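FixG-related protein (Vibrio parahaemolyticus, PDB 2R39) is of unknown function; this C-terminal immunoglobulin-like domain is part of a membrane protein that probably binds 4Fe-4S clusters in electron transport. Local coordinates at residues Val31-Leu37 and Asn76-Gly82; Glu48-Lys54 and Ile95-Asp101. All coordinates share one frame; numbering follows the deposited sequence.

Interaction 1. Residues Val31-Leu37 and Asn76-Gly82; sequences VENTYTL and NLPMSLG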
loop_
_atom_site.group_PDB
_atom_site.type_symbol
_atom_site.label_atom_id
_atom_site.label_comp_id
_atom_site.label_asym_id
_atom_site.label_seq_id
_atom_site.Cartn_x
_atom_site.Cartn_y
_atom_site.Cartn_z
ATOM N N VAL A 31 14.361 4.735 -6.874
ATOM C CA VAL A 31 14.405 4.929 -5.436
ATOM C C VAL A 31 13.251 4.138 -4.797
ATOM O O VAL A 31 12.134 4.114 -5.315
ATOM C CB VAL A 31 14.492 6.449 -5.016
ATOM C CG1 VAL A 31 13.306 7.249 -5.510
ATOM C CG2 VAL A 31 14.671 6.594 -3.506
ATOM N N GLU A 32 13.540 3.483 -3.681
ATOM C CA GLU A 32 12.579 2.618 -3.025
ATOM C C GLU A 32 12.091 3.228 -1.718
ATOM O O GLU A 32 12.835 3.979 -1.080
ATOM C CB GLU A 32 13.258 1.281 -2.744
ATOM C CG GLU A 32 12.299 0.162 -2.469
ATOM C CD GLU A 32 12.958 -1.179 -2.544
ATOM O OE1 GLU A 32 13.920 -1.395 -1.776
ATOM O OE2 GLU A 32 12.495 -2.013 -3.367
ATOM N N ASN A 33 10.839 2.937 -1.349
ATOM C CA ASN A 33 10.331 3.169 0.011
ATOM C C ASN A 33 9.659 1.898 0.471
ATOM O O ASN A 33 8.967 1.267 -0.323
ATOM C CB ASN A 33 9.255 4.276 0.051
ATOM C CG ASN A 33 9.825 5.682 0.168
ATOM O OD1 ASN A 33 9.109 6.615 0.542
ATOM N ND2 ASN A 33 11.084 5.851 -0.186
ATOM N N THR A 34 9.824 1.538 1.741
ATOM C CA THR A 34 9.169 0.344 2.294
ATOM C C THR A 34 7.997 0.677 3.224
ATOM O O THR A 34 7.999 1.704 3.923
ATOM C CB THR A 34 10.148 -0.577 3.046
ATOM O OG1 THR A 34 10.762 0.151 4.116
ATOM C CG2 THR A 34 11.219 -1.133 2.107
ATOM N N TYR A 35 7.015 -0.224 3.221
ATOM C CA TYR A 35 5.750 -0.076 3.933
ATOM C C TYR A 35 5.302 -1.415 4.505
ATOM O O TYR A 35 5.681 -2.474 3.994
ATOM C CB TYR A 35 4.647 0.404 2.977
ATOM C CG TYR A 35 4.994 1.648 2.192
ATOM C CD1 TYR A 35 4.667 2.911 2.672
ATOM C CD2 TYR A 35 5.663 1.558 0.964
ATOM C CE1 TYR A 35 4.993 4.072 1.938
ATOM C CE2 TYR A 35 5.998 2.702 0.238
ATOM C CZ TYR A 35 5.661 3.951 0.729
ATOM O OH TYR A 35 5.979 5.075 0.001
ATOM N N THR A 36 4.469 -1.362 5.541
ATOM C CA THR A 36 3.696 -2.534 5.954
ATOM C C THR A 36 2.210 -2.192 5.982
ATOM O O THR A 36 1.785 -1.252 6.668
ATOM C CB THR A 36 4.162 -3.067 7.317
ATOM O OG1 THR A 36 5.566 -3.333 7.251
ATOM C CG2 THR A 36 3.425 -4.358 7.677
ATOM N N LEU A 37 1.431 -2.935 5.203
ATOM C CA LEU A 37 -0.023 -2.817 5.243
ATOM C C LEU A 37 -0.597 -3.805 6.263
ATOM O O LEU A 37 -0.202 -4.956 6.285
ATOM C CB LEU A 37 -0.639 -3.076 3.859
ATOM C CG LEU A 37 -0.106 -2.349 2.618
ATOM C CD1 LEU A 37 -1.017 -2.605 1.395
ATOM C CD2 LEU A 37 0.060 -0.878 2.831
ATOM N N ASN A 76 -0.580 -9.125 7.792
ATOM C CA ASN A 76 0.507 -8.175 7.881
ATOM C C ASN A 76 1.330 -8.248 6.604
ATOM O O ASN A 76 1.921 -9.294 6.306
ATOM C CB ASN A 76 1.371 -8.504 9.089
ATOM C CG ASN A 76 2.276 -7.372 9.470
ATOM O OD1 ASN A 76 3.504 -7.481 9.384
ATOM N ND2 ASN A 76 1.680 -6.269 9.904
ATOM N N LEU A 77 1.360 -7.150 5.849
ATOM C CA LEU A 77 1.878 -7.189 4.486
ATOM C C LEU A 77 3.019 -6.216 4.205
ATOM O O LEU A 77 2.780 -5.066 3.799
ATOM C CB LEU A 77 0.740 -6.996 3.470
ATOM C CG LEU A 77 -0.529 -7.843 3.628
ATOM C CD1 LEU A 77 -1.618 -7.386 2.693
ATOM C CD2 LEU A 77 -0.245 -9.348 3.441
ATOM N N PRO A 78 4.268 -6.676 4.409
ATOM C CA PRO A 78 5.456 -5.918 4.049
ATOM C C PRO A 78 5.560 -5.768 2.531
ATOM O O PRO A 78 5.291 -6.715 1.789
ATOM C CB PRO A 78 6.603 -6.791 4.580
ATOM C CG PRO A 78 6.050 -8.146 4.631
ATOM C CD PRO A 78 4.617 -7.986 4.993
HETATM N N MSE A 79 5.947 -4.584 2.074
HETATM C CA MSE A 79 6.047 -4.323 0.643
HETATM C C MSE A 79 6.953 -3.130 0.398
HETATM O O MSE A 79 7.374 -2.451 1.336
HETATM C CB MSE A 79 4.661 -4.009 0.078
HETATM C CG MSE A 79 4.041 -2.739 0.692
HETATM SE SE MSE A 79 2.500 -2.190 -0.307
HETATM C CE MSE A 79 3.372 -1.724 -1.999
ATOM N N SER A 80 7.246 -2.871 -0.871
ATOM C CA SER A 80 7.925 -1.640 -1.238
ATOM C C SER A 80 7.396 -1.044 -2.555
ATOM O O SER A 80 6.714 -1.734 -3.355
ATOM C CB SER A 80 9.441 -1.842 -1.245
ATOM O OG SER A 80 9.869 -2.525 -2.392
ATOM N N LEU A 81 7.678 0.247 -2.734
ATOM C CA LEU A 81 7.395 0.987 -3.964
ATOM C C LEU A 81 8.711 1.494 -4.520
ATOM O O LEU A 81 9.570 1.942 -3.750
ATOM C CB LEU A 81 6.471 2.192 -3.675
ATOM C CG LEU A 81 5.021 1.914 -3.217
ATOM C CD1 LEU A 81 4.272 3.241 -2.988
ATOM C CD2 LEU A 81 4.276 1.037 -4.214
ATOM N N GLY A 82 8.877 1.412 -5.840
ATOM C CA GLY A 82 10.048 1.972 -6.524
ATOM C C GLY A 82 9.595 3.049 -7.496
ATOM O O GLY A 82 8.557 2.908 -8.142
#
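Tyr35 and Met79 face each other at the middle of an antiparallel strand pair in one sheet of the immunoglobulin-like sandwich, and the pair illustrates how such a sheet keeps a mainly apolar face and a more polar one. The backbone ladder consists of three hydrogen-bonded pairs, Asn33 with Leu81, Tyr35 with Met79 and Leu37 with Leu77, each closed by two N-H to O=C bonds; Leu77 N to Leu37 O is the shortest at 2.7 Å. Between the rungs lie CA-H...O contacts, such as Glu32 CA to Leu81 O at 3.2 Å.

Apolar packing dominates the face carrying Tyr35, Leu37, Leu77, Met79 and Leu81. In the selenomethionine at Met79, chi1 (62°) and an extended chi2 (168°) bring SE to 3.9 Å from Leu37 CG. Two residues back along the strand, in the same diagonal sense, the Tyr35 ring crosses Leu81 at about a right angle, with CE2 of Tyr35 3.7 Å from CG of Leu81. The Tyr35 hydroxyl hydrogen-bonds to the backbone carbonyl of Arg113 on the facing sheet, which fixes the far end of the ring. The buried Asn33 amide is satisfied too: ND2 donates to Glu32 O (2.7 Å) from above the carbonyl plane, and Ile115 N and Arg17 hold OD1.

The other face carries Glu32, Thr34, Thr36, Pro78 and Ser80. The Thr36 methyl CG2 packs on the Asn76 amide, 3.4 Å from ND2, while Thr34 turns its hydroxyl to Asp18. Glu32 reaches across the strands, and its carboxylate meets the Ser80 hydroxyl in a weak hydrogen bond, OG to OE2 2.8 Å.

Interaction 2. Residues Glu48-Lys54 and Ile95-Asp101; sequences EYNLDVK and IQFILTD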
loop_
_atom_site.group_PDB
_atom_site.type_symbol
_atom_site.label_atom_id
_atom_site.label_comp_id
_atom_site.label_asym_id
_atom_site.label_seq_id
_atom_site.Cartn_x
_atom_site.Cartn_y
_atom_site.Cartn_z
ATOM N N GLU A 48 -12.016 -11.130 -0.802
ATOM C CA GLU A 48 -10.866 -10.864 -1.688
ATOM C C GLU A 48 -10.694 -9.374 -1.848
ATOM O O GLU A 48 -11.649 -8.666 -2.159
ATOM C CB GLU A 48 -11.001 -11.512 -3.095
ATOM C CG GLU A 48 -9.862 -11.063 -4.093
ATOM C CD GLU A 48 -9.961 -11.610 -5.539
ATOM O OE1 GLU A 48 -10.002 -12.837 -5.700
ATOM O OE2 GLU A 48 -9.959 -10.794 -6.510
ATOM N N TYR A 49 -9.471 -8.902 -1.646
ATOM C CA TYR A 49 -9.161 -7.470 -1.753
ATOM C C TYR A 49 -8.088 -7.229 -2.831
ATOM O O TYR A 49 -7.232 -8.081 -3.048
ATOM C CB TYR A 49 -8.710 -6.897 -0.394
ATOM C CG TYR A 49 -9.625 -7.241 0.781
ATOM C CD1 TYR A 49 -10.951 -6.827 0.809
ATOM C CD2 TYR A 49 -9.157 -7.974 1.870
ATOM C CE1 TYR A 49 -11.794 -7.136 1.896
ATOM C CE2 TYR A 49 -9.992 -8.276 2.965
ATOM C CZ TYR A 49 -11.309 -7.858 2.966
ATOM O OH TYR A 49 -12.148 -8.171 4.033
ATOM N N ASN A 50 -8.167 -6.095 -3.523
ATOM C CA ASN A 50 -7.054 -5.624 -4.343
ATOM C C ASN A 50 -6.410 -4.478 -3.566
ATOM O O ASN A 50 -7.111 -3.698 -2.893
ATOM C CB ASN A 50 -7.509 -5.052 -5.685
ATOM C CG ASN A 50 -7.810 -6.119 -6.766
ATOM O OD1 ASN A 50 -7.353 -7.266 -6.733
ATOM N ND2 ASN A 50 -8.561 -5.688 -7.777
ATOM N N LEU A 51 -5.096 -4.355 -3.709
ATOM C CA LEU A 51 -4.324 -3.304 -3.062
ATOM C C LEU A 51 -3.643 -2.521 -4.154
ATOM O O LEU A 51 -3.083 -3.096 -5.096
ATOM C CB LEU A 51 -3.302 -3.874 -2.082
ATOM C CG LEU A 51 -3.842 -4.886 -1.057
ATOM C CD1 LEU A 51 -2.701 -5.646 -0.445
ATOM C CD2 LEU A 51 -4.709 -4.227 0.050
ATOM N N ASP A 52 -3.707 -1.204 -4.021
ATOM C CA ASP A 52 -3.218 -0.268 -5.038
ATOM C C ASP A 52 -2.608 0.944 -4.384
ATOM O O ASP A 52 -2.731 1.111 -3.190
ATOM C CB ASP A 52 -4.387 0.177 -5.926
ATOM C CG ASP A 52 -4.740 -0.864 -6.943
ATOM O OD1 ASP A 52 -3.945 -1.019 -7.910
ATOM O OD2 ASP A 52 -5.792 -1.534 -6.764
ATOM N N VAL A 53 -1.942 1.779 -5.176
ATOM C CA VAL A 53 -1.414 3.054 -4.691
ATOM C C VAL A 53 -1.772 4.106 -5.745
ATOM O O VAL A 53 -1.810 3.816 -6.963
ATOM C CB VAL A 53 0.133 3.052 -4.415
ATOM C CG1 VAL A 53 0.970 2.724 -5.714
ATOM C CG2 VAL A 53 0.584 4.391 -3.800
ATOM N N LYS A 54 -2.099 5.298 -5.289
ATOM C CA LYS A 54 -2.253 6.381 -6.232
ATOM C C LYS A 54 -1.409 7.571 -5.814
ATOM O O LYS A 54 -1.095 7.719 -4.623
ATOM C CB LYS A 54 -3.734 6.693 -6.452
ATOM C CG LYS A 54 -4.331 7.736 -5.589
ATOM C CD LYS A 54 -5.605 8.320 -6.228
ATOM C CE LYS A 54 -6.590 7.239 -6.635
ATOM N NZ LYS A 54 -8.007 7.749 -6.571
ATOM N N ILE A 95 0.761 10.077 -1.382
ATOM C CA ILE A 95 0.198 8.908 -2.022
ATOM C C ILE A 95 -0.942 8.403 -1.148
ATOM O O ILE A 95 -1.063 8.812 0.006
ATOM C CB ILE A 95 1.277 7.786 -2.248
ATOM C CG1 ILE A 95 1.910 7.361 -0.904
ATOM C CG2 ILE A 95 2.403 8.291 -3.236
ATOM C CD1 ILE A 95 2.775 6.051 -0.937
ATOM N N GLN A 96 -1.765 7.519 -1.700
ATOM C CA GLN A 96 -2.772 6.823 -0.924
ATOM C C GLN A 96 -2.677 5.384 -1.302
ATOM O O GLN A 96 -2.623 5.063 -2.501
ATOM C CB GLN A 96 -4.166 7.229 -1.366
ATOM C CG GLN A 96 -4.769 8.410 -0.689
ATOM C CD GLN A 96 -6.168 8.597 -1.210
ATOM O OE1 GLN A 96 -6.504 8.084 -2.293
ATOM N NE2 GLN A 96 -6.996 9.281 -0.450
ATOM N N PHE A 97 -2.686 4.519 -0.293
ATOM C CA PHE A 97 -2.915 3.109 -0.505
ATOM C C PHE A 97 -4.415 2.839 -0.467
ATOM O O PHE A 97 -5.170 3.449 0.332
ATOM C CB PHE A 97 -2.190 2.303 0.549
ATOM C CG PHE A 97 -0.692 2.332 0.396
ATOM C CD1 PHE A 97 -0.064 1.521 -0.537
ATOM C CD2 PHE A 97 0.085 3.165 1.200
ATOM C CE1 PHE A 97 1.322 1.534 -0.679
ATOM C CE2 PHE A 97 1.469 3.182 1.064
ATOM C CZ PHE A 97 2.083 2.368 0.119
ATOM N N ILE A 98 -4.862 1.958 -1.354
ATOM C CA ILE A 98 -6.276 1.753 -1.506
ATOM C C ILE A 98 -6.553 0.276 -1.414
ATOM O O ILE A 98 -5.938 -0.518 -2.136
ATOM C CB ILE A 98 -6.776 2.371 -2.823
ATOM C CG1 ILE A 98 -6.503 3.895 -2.805
ATOM C CG2 ILE A 98 -8.283 2.051 -3.055
ATOM C CD1 ILE A 98 -6.248 4.476 -4.166
ATOM N N LEU A 99 -7.444 -0.090 -0.496
ATOM C CA LEU A 99 -7.924 -1.463 -0.436
ATOM C C LEU A 99 -9.286 -1.480 -1.132
ATOM O O LEU A 99 -10.176 -0.703 -0.790
ATOM C CB LEU A 99 -8.037 -1.948 1.027
ATOM C CG LEU A 99 -8.643 -3.352 1.184
ATOM C CD1 LEU A 99 -8.119 -4.031 2.434
ATOM C CD2 LEU A 99 -10.160 -3.301 1.206
ATOM N N THR A 100 -9.427 -2.339 -2.124
ATOM C CA THR A 100 -10.686 -2.496 -2.822
ATOM C C THR A 100 -11.258 -3.879 -2.519
ATOM O O THR A 100 -10.615 -4.885 -2.791
ATOM C CB THR A 100 -10.502 -2.331 -4.344
ATOM O OG1 THR A 100 -9.967 -1.026 -4.606
ATOM C CG2 THR A 100 -11.850 -2.482 -5.078
ATOM N N ASP A 101 -12.451 -3.889 -1.927
ATOM C CA ASP A 101 -13.238 -5.101 -1.652
ATOM C C ASP A 101 -14.447 -4.964 -2.548
ATOM O O ASP A 101 -15.467 -4.395 -2.126
ATOM C CB ASP A 101 -13.679 -5.097 -0.174
ATOM C CG ASP A 101 -14.640 -6.252 0.200
ATOM O OD1 ASP A 101 -15.240 -6.918 -0.664
ATOM O OD2 ASP A 101 -14.810 -6.465 1.415
HETATM O O HOH W 1 -14.505 -10.017 -1.151
HETATM O O HOH W 2 -12.202 -6.928 -4.176
HETATM O O HOH W 3 -14.464 -7.385 3.819
HETATM O O HOH W 4 -7.334 -1.136 -4.593
#
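Leu99 lays its CD1 methyl over one face of the Tyr49 ring, a CH-pi contact with the carbon 4.3 Å from the ring centroid, while CD2 of Leu99 lies 3.6 Å from CD1 of Tyr49. These residues belong to an antiparallel strand pair at the centre of the second sheet of the immunoglobulin-like sandwich. Leu99 gains this position because its CG stands anti to the backbone N (chi1 175°), leaning toward the neighbouring strand. Asp101 OD2 comes to the ring edge, 3.1 Å from CE1 of Tyr49, with the carboxylate plane 70° from the ring. The carboxylate is also gripped by Ser103 and Asn104, which help to fix its orientation.

On this inward-facing side, Leu51 brings CD2 within 4.2 Å of CB of Leu99, and Val53 sets CG2 3.8 Å from CB of Ile95. The opposite face is more polar, with a water held among Asp52 OD2, Ile98 O and Thr100 OG1. There Lys54 bends at chi3 (52°) and packs its aliphatic CE 3.7 Å from Ile98 CD1.

Six backbone bonds join Asn50 with Thr100, Asp52 with Ile98 and Lys54 with Gln96. Near the Tyr49 end, another water donates to both Glu48 O and Thr100 O, bridging the strands. At the ring edge a further water links the Tyr49 hydroxyl to the Asp101 carboxylate, 2.5 Å from OH of Tyr49 and 2.6 Å from OD2 of Asp101.

In the fold
Interactions 1 and 2 belong to the two facing sheets of one sandwich, their centres about 13 Å apart, and their apolar faces close on each other. The Tyr35 ring of interaction 1 meets the Phe97 ring of interaction 2 edge-to-face, with CD1 of Tyr35 3.6 Å from CE2 of Phe97. Beside them Leu81 CD1 approaches Ile95 CD1 at 3.8 Å, and Leu77 CD1 lies 3.7 Å from Leu51 CD1. In sequence the segments alternate: 31-37 leads to 48-54 across the sandwich, and 76-82 to 95-101. Each pairing thus joins strands distant in the chain, and the shared interior ties both into one hydrophobic core.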